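PDB 4R8X: uricase from Bacillus fastidiosus, which catalyses the oxidation of urate, the first of three steps from urate to (S)-allantoin in purine degradation. Local coordinates for residues 68-71 / 72-75; 77-80 / 81-84; 222-225 / 226-229. One frame throughout, in Å; residues are numbered along the deposited sequence.

Contact 1: 68-71 / 72-75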
loop_
_atom_site.group_PDB
_atom_site.type_symbol
_atom_site.label_atom_id
_atom_site.label_comp_id
_atom_site.label_asym_id
_atom_site.label_seq_id
_atom_site.Cartn_x
_atom_site.Cartn_y
_atom_site.Cartn_z
ATOM N N ALA D 68 20.209 22.971 5.689
ATOM C CA ALA D 68 19.250 22.123 6.399
ATOM C C ALA D 68 18.225 21.574 5.410
ATOM O O ALA D 68 17.825 22.277 4.483
ATOM C CB ALA D 68 18.560 22.912 7.498
ATOM N N THR D 69 17.822 20.314 5.577
ATOM C CA THR D 69 16.870 19.720 4.631
ATOM C C THR D 69 15.549 20.500 4.604
ATOM O O THR D 69 14.940 20.681 3.543
ATOM C CB THR D 69 16.636 18.190 4.862
ATOM O OG1 THR D 69 15.969 17.975 6.110
ATOM C CG2 THR D 69 17.960 17.421 4.824
ATOM N N ASP D 70 15.125 20.993 5.764
ATOM C CA ASP D 70 13.924 21.808 5.832
ATOM C C ASP D 70 14.083 23.077 4.989
ATOM O O ASP D 70 13.144 23.520 4.327
ATOM C CB ASP D 70 13.602 22.149 7.282
ATOM C CG ASP D 70 12.381 23.018 7.420
ATOM O OD1 ASP D 70 11.265 22.471 7.377
ATOM O OD2 ASP D 70 12.539 24.247 7.586
ATOM N N SER D 71 15.282 23.651 5.005
ATOM C CA SER D 71 15.572 24.809 4.170
ATOM C C SER D 71 15.492 24.480 2.688
ATOM O O SER D 71 15.064 25.309 1.890
ATOM C CB SER D 71 16.951 25.375 4.510
ATOM O OG SER D 71 17.000 25.737 5.871
ATOM N N MET D 72 15.891 23.267 2.319
ATOM C CA MET D 72 15.763 22.825 0.929
ATOM C C MET D 72 14.311 22.784 0.497
ATOM O O MET D 72 13.973 23.161 -0.631
ATOM C CB MET D 72 16.363 21.447 0.717
ATOM C CG MET D 72 17.816 21.326 1.055
ATOM S SD MET D 72 18.347 19.639 0.730
ATOM C CE MET D 72 19.742 19.572 1.830
ATOM N N LYS D 73 13.461 22.291 1.394
ATOM C CA LYS D 73 12.038 22.236 1.147
ATOM C C LYS D 73 11.482 23.642 0.907
ATOM O O LYS D 73 10.758 23.869 -0.056
ATOM C CB LYS D 73 11.337 21.549 2.320
ATOM C CG LYS D 73 9.823 21.689 2.323
ATOM C CD LYS D 73 9.232 21.330 3.673
ATOM C CE LYS D 73 9.674 22.306 4.759
ATOM N NZ LYS D 73 9.007 23.631 4.714
ATOM N N ASN D 74 11.856 24.591 1.766
ATOM C CA ASN D 74 11.424 25.977 1.605
ATOM C C ASN D 74 11.907 26.565 0.284
ATOM O O ASN D 74 11.178 27.271 -0.399
ATOM C CB ASN D 74 11.934 26.856 2.757
ATOM C CG ASN D 74 11.321 26.494 4.097
ATOM O OD1 ASN D 74 10.229 25.935 4.160
ATOM N ND2 ASN D 74 12.017 26.841 5.184
ATOM N N PHE D 75 13.151 26.265 -0.065
ATOM C CA PHE D 75 13.740 26.727 -1.319
ATOM C C PHE D 75 12.894 26.291 -2.516
ATOM O O PHE D 75 12.569 27.101 -3.395
ATOM C CB PHE D 75 15.151 26.154 -1.431
ATOM C CG PHE D 75 16.014 26.801 -2.492
ATOM C CD1 PHE D 75 15.969 26.365 -3.812
ATOM C CD2 PHE D 75 16.913 27.804 -2.155
ATOM C CE1 PHE D 75 16.787 26.934 -4.784
ATOM C CE2 PHE D 75 17.730 28.376 -3.122
ATOM C CZ PHE D 75 17.669 27.944 -4.430
#

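Contact 2: 77-80 / 81-84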
loop_
_atom_site.group_PDB
_atom_site.type_symbol
_atom_site.label_atom_id
_atom_site.label_comp_id
_atom_site.label_asym_id
_atom_site.label_seq_id
_atom_site.Cartn_x
_atom_site.Cartn_y
_atom_site.Cartn_z
ATOM N N GLN D 77 9.753 25.156 -2.594
ATOM C CA GLN D 77 8.408 25.687 -2.545
ATOM C C GLN D 77 8.349 27.169 -2.949
ATOM O O GLN D 77 7.425 27.595 -3.644
ATOM C CB GLN D 77 7.785 25.408 -1.171
ATOM C CG GLN D 77 7.481 23.905 -0.986
ATOM C CD GLN D 77 7.125 23.528 0.435
ATOM O OE1 GLN D 77 7.311 24.312 1.360
ATOM N NE2 GLN D 77 6.608 22.311 0.613
ATOM N N ARG D 78 9.355 27.948 -2.571
ATOM C CA ARG D 78 9.359 29.345 -2.963
ATOM C C ARG D 78 9.660 29.528 -4.446
ATOM O O ARG D 78 9.118 30.425 -5.096
ATOM C CB ARG D 78 10.324 30.141 -2.095
ATOM C CG ARG D 78 9.760 30.339 -0.711
ATOM C CD ARG D 78 10.737 30.986 0.225
ATOM N NE ARG D 78 10.529 30.507 1.583
ATOM C CZ ARG D 78 11.286 30.864 2.610
ATOM N NH1 ARG D 78 12.281 31.716 2.417
ATOM N NH2 ARG D 78 11.041 30.381 3.820
ATOM N N HIS D 79 10.519 28.678 -4.993
ATOM C CA HIS D 79 10.783 28.752 -6.417
ATOM C C HIS D 79 9.598 28.292 -7.270
ATOM O O HIS D 79 9.477 28.702 -8.421
ATOM C CB HIS D 79 12.080 28.028 -6.781
ATOM C CG HIS D 79 13.301 28.816 -6.426
ATOM N ND1 HIS D 79 13.780 28.896 -5.135
ATOM C CD2 HIS D 79 14.096 29.618 -7.176
ATOM C CE1 HIS D 79 14.838 29.693 -5.113
ATOM N NE2 HIS D 79 15.048 30.144 -6.337
ATOM N N ALA D 80 8.703 27.485 -6.702
ATOM C CA ALA D 80 7.480 27.144 -7.411
ATOM C C ALA D 80 6.605 28.375 -7.631
ATOM O O ALA D 80 5.867 28.454 -8.612
ATOM C CB ALA D 80 6.710 26.070 -6.662
ATOM N N ALA D 81 6.711 29.349 -6.732
ATOM C CA ALA D 81 5.925 30.570 -6.869
ATOM C C ALA D 81 6.516 31.496 -7.927
ATOM O O ALA D 81 5.780 32.180 -8.625
ATOM C CB ALA D 81 5.791 31.288 -5.533
ATOM N N SER D 82 7.841 31.494 -8.058
ATOM C CA SER D 82 8.528 32.413 -8.970
ATOM C C SER D 82 8.750 31.857 -10.381
ATOM O O SER D 82 9.024 32.617 -11.315
ATOM C CB SER D 82 9.859 32.878 -8.365
ATOM O OG SER D 82 10.712 31.786 -8.065
ATOM N N TYR D 83 8.645 30.538 -10.534
ATOM C CA TYR D 83 8.802 29.904 -11.845
ATOM C C TYR D 83 7.766 30.434 -12.829
ATOM O O TYR D 83 6.580 30.480 -12.510
ATOM C CB TYR D 83 8.644 28.391 -11.711
ATOM C CG TYR D 83 8.781 27.614 -13.003
ATOM C CD1 TYR D 83 9.933 27.699 -13.779
ATOM C CD2 TYR D 83 7.758 26.786 -13.441
ATOM C CE1 TYR D 83 10.054 26.960 -14.952
ATOM C CE2 TYR D 83 7.874 26.047 -14.595
ATOM C CZ TYR D 83 9.008 26.143 -15.357
ATOM O OH TYR D 83 9.090 25.391 -16.512
ATOM N N GLU D 84 8.219 30.806 -14.024
ATOM C CA GLU D 84 7.344 31.395 -15.030
ATOM C C GLU D 84 7.119 30.474 -16.224
ATOM O O GLU D 84 6.415 30.831 -17.167
ATOM C CB GLU D 84 7.903 32.743 -15.499
ATOM C CG GLU D 84 8.005 33.772 -14.377
ATOM C CD GLU D 84 8.387 35.154 -14.866
ATOM O OE1 GLU D 84 9.279 35.775 -14.253
ATOM O OE2 GLU D 84 7.785 35.626 -15.850
#

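Contact 3: 222-225 / 226-229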
loop_
_atom_site.group_PDB
_atom_site.type_symbol
_atom_site.label_atom_id
_atom_site.label_comp_id
_atom_site.label_asym_id
_atom_site.label_seq_id
_atom_site.Cartn_x
_atom_site.Cartn_y
_atom_site.Cartn_z
ATOM N N TYR D 222 8.466 20.749 -27.548
ATOM C CA TYR D 222 8.277 20.068 -26.271
ATOM C C TYR D 222 7.404 18.845 -26.453
ATOM O O TYR D 222 6.329 18.927 -27.049
ATOM C CB TYR D 222 7.635 20.987 -25.225
ATOM C CG TYR D 222 7.484 20.279 -23.888
ATOM C CD1 TYR D 222 8.595 20.068 -23.080
ATOM C CD2 TYR D 222 6.250 19.776 -23.456
ATOM C CE1 TYR D 222 8.501 19.410 -21.876
ATOM C CE2 TYR D 222 6.144 19.106 -22.242
ATOM C CZ TYR D 222 7.280 18.916 -21.461
ATOM O OH TYR D 222 7.191 18.266 -20.255
ATOM N N VAL D 223 7.866 17.717 -25.928
ATOM C CA VAL D 223 7.101 16.483 -26.008
ATOM C C VAL D 223 6.322 16.289 -24.711
ATOM O O VAL D 223 6.899 16.009 -23.669
ATOM C CB VAL D 223 8.015 15.271 -26.267
ATOM C CG1 VAL D 223 7.188 13.997 -26.409
ATOM C CG2 VAL D 223 8.847 15.502 -27.523
ATOM N N ALA D 224 5.005 16.439 -24.779
ATOM C CA ALA D 224 4.166 16.226 -23.605
ATOM C C ALA D 224 3.976 14.735 -23.358
ATOM O O ALA D 224 3.679 13.973 -24.291
ATOM C CB ALA D 224 2.817 16.918 -23.773
ATOM N N ALA D 225 4.162 14.318 -22.106
ATOM C CA ALA D 225 3.970 12.915 -21.723
ATOM C C ALA D 225 2.594 12.403 -22.132
ATOM O O ALA D 225 2.441 11.239 -22.476
ATOM C CB ALA D 225 4.200 12.717 -20.214
ATOM N N GLU D 226 1.593 13.278 -22.108
ATOM C CA GLU D 226 0.244 12.894 -22.501
ATOM C C GLU D 226 0.169 12.493 -23.966
ATOM O O GLU D 226 -0.611 11.606 -24.338
ATOM C CB GLU D 226 -0.732 14.034 -22.217
ATOM C CG GLU D 226 -1.014 14.245 -20.734
ATOM C CD GLU D 226 -0.020 15.165 -20.030
ATOM O OE1 GLU D 226 -0.287 15.514 -18.865
ATOM O OE2 GLU D 226 1.011 15.542 -20.623
ATOM N N GLN D 227 0.970 13.147 -24.798
ATOM C CA GLN D 227 1.032 12.784 -26.214
ATOM C C GLN D 227 1.636 11.399 -26.390
ATOM O O GLN D 227 1.167 10.595 -27.199
ATOM C CB GLN D 227 1.852 13.799 -27.000
ATOM C CG GLN D 227 1.257 15.174 -27.027
ATOM C CD GLN D 227 2.113 16.143 -27.812
ATOM O OE1 GLN D 227 3.188 16.545 -27.362
ATOM N NE2 GLN D 227 1.646 16.517 -28.992
ATOM N N VAL D 228 2.669 11.123 -25.608
ATOM C CA VAL D 228 3.340 9.833 -25.643
ATOM C C VAL D 228 2.391 8.733 -25.173
ATOM O O VAL D 228 2.324 7.664 -25.782
ATOM C CB VAL D 228 4.626 9.874 -24.800
ATOM C CG1 VAL D 228 5.220 8.491 -24.656
ATOM C CG2 VAL D 228 5.664 10.815 -25.449
ATOM N N ARG D 229 1.647 9.006 -24.102
ATOM C CA ARG D 229 0.625 8.085 -23.604
ATOM C C ARG D 229 -0.397 7.786 -24.705
ATOM O O ARG D 229 -0.778 6.632 -24.923
ATOM C CB ARG D 229 -0.042 8.694 -22.365
ATOM C CG ARG D 229 -1.087 7.833 -21.664
ATOM C CD ARG D 229 -2.495 8.101 -22.190
ATOM N NE ARG D 229 -2.778 9.528 -22.321
ATOM C CZ ARG D 229 -3.092 10.328 -21.308
ATOM N NH1 ARG D 229 -3.168 9.848 -20.074
ATOM N NH2 ARG D 229 -3.332 11.614 -21.527
HETATM O O HOH W 1 4.611 18.437 -28.919
#

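Contact 1: 68-71 / 72-75
Met72 N donates to Ala68 O at 3.1 Å, the first i to i+4 bond at the start of helix 69-82, with Ala68 in the N-cap position. The Met72 side chain runs straight out beyond CG and brings CE within 4.1 Å of Thr69 CG2; Thr69 OG1 is bonded to Lys9 NZ. Lys73 binds backward through its N to Thr69 O, and its side chain, CG anti to the backbone N (chi1 168°) and bent at the next-to-last and last torsions, folds back over Asp70. There CE lies 3.1 Å from Asp70 OD1, nearer than NZ, whose salt bridge to Asp70 OD1 is long at 3.7 Å. Its shorter bond is to the next residue: Lys73 NZ donates to Asn74 OD1 at 2.7 Å, from 34° out of the amide's carbonyl plane. Asn74 N closes on Asp70 O, and its amide plane stands nearly upright to the Asp70 carboxylate (84°), with ND2 3.6 Å from Asp70 OD2. That ND2 is held by Tyr187 O and Thr189 OG1 of the second subunit, so Lys73 grips the oxygen of the amide and this subunit its nitrogen. Phe75 N reaches Ser71 O at 2.9 Å, while its ring leads away to stack on Phe99 of helix 88-102 and on His79. The helix thus lies with Met72 against Val47 and Leu49 of strand 40-50 and Tyr7 of strand 5-17, Phe75 against helix 88-102, and Asn74 at the subunit interface.

Contact 2: 77-80 / 81-84
Ser82 and His79 meet in the C-terminal turn of helix 69-82, where an i to i+3 bond appears before Tyr83 leaves helical angles. Ser82 OG sits between its backbone N and carbonyl carbon (chi1 58°), a torsion that turns the hydroxyl back over the preceding turn, 3.5 Å from His79 CA. It approaches the imidazole obliquely, with OG 4.1 Å from His79 CD2. Each polar end has its main partner elsewhere, Ser82 OG with Tyr94 OH of helix 88-102 and His79 ND1 with Phe75 O one turn back, and the imidazole packs on Val95 and Ala98 of that neighbouring helix. Tyr83 has CG anti to the backbone N (chi1 180°), which carries its ring away from this turn to Phe91, met edge-to-face, while its CB stays 3.4 Å from His79 O. Arg78 extends away from the turn, its NH1 bonded to Glu186 O of the second subunit. The backbone bonding is mixed here: Tyr83 N reaches His79 O at 2.9 Å, Ser82 N binds Arg78 O only weakly, and Ala81 N takes that same Arg78 O at 3.1 Å from 67° above the carbonyl plane.

Contact 3: 222-225 / 226-229
Gln227 OE1 is gripped by two groups: Ala224 N donates to it at 3.2 Å (N-H...O 157°), in the amide's carbonyl plane on a lone pair, and a water lies 2.8 Å from Gln227 OE1. This is one half of a capping box at the start of helix 225-238, in which the third helical residue accepts the N-H of the N-cap, here Ala224. Alanine has no polar side-chain atom to accept the Gln227 N-H, the reciprocal bond of a full box; Gln227 N makes only a weak bond to the backbone Ala224 O. The reach comes from an extended chain, CG beside the backbone N (chi1 -64°) and the next torsion at 180°, which carries OE1 back past Ala224 CB to within 3.6 Å of it. The same water is 2.6 Å from Tyr222 O, so it can bridge Tyr222 O and Gln227 OE1, while Ala224 N is bonded directly. With a leucine in place of Gln227, the N-H of Ala224 would probably lose its acceptor and the water would be likely to drift from Tyr222 O. Beside the cap, Val223 and Val228 form the hydrophobic staple of this helix start, and Val228 also rests on Ile204 and Trp206 of strand 198-208. Glu226 bends at its second torsion, placing OE2 near Ala225 N, where its negative charge probably interacts favourably with the N-terminal end of the helix; OE1 pairs with Lys36. Arg229 leads away to Glu142. In the staple the valines touch by one branch each, Val223 CG1 to Val228 CG2, at 3.7 Å.

All three contacts are turns within continuous chain, so none closes a long loop; they follow in series, without nesting or crossing. From the N terminus, contact 1 opens helix 69-82 and contact 2 ends it, their centres about 14 Å apart; between them they set that helix against strands 5-17 and 40-50, helix 88-102 and the second subunit. Contact 2 also meets the third subunit. The chain then passes through helix 88-102 and strands of the large antiparallel sheet to strand 198-208, after which contact 3 starts helix 225-238 and packs it on strands 143-153, 156-173 and 198-208. Its centre is about 31 Å from that of contact 1 and 23 Å from that of contact 2.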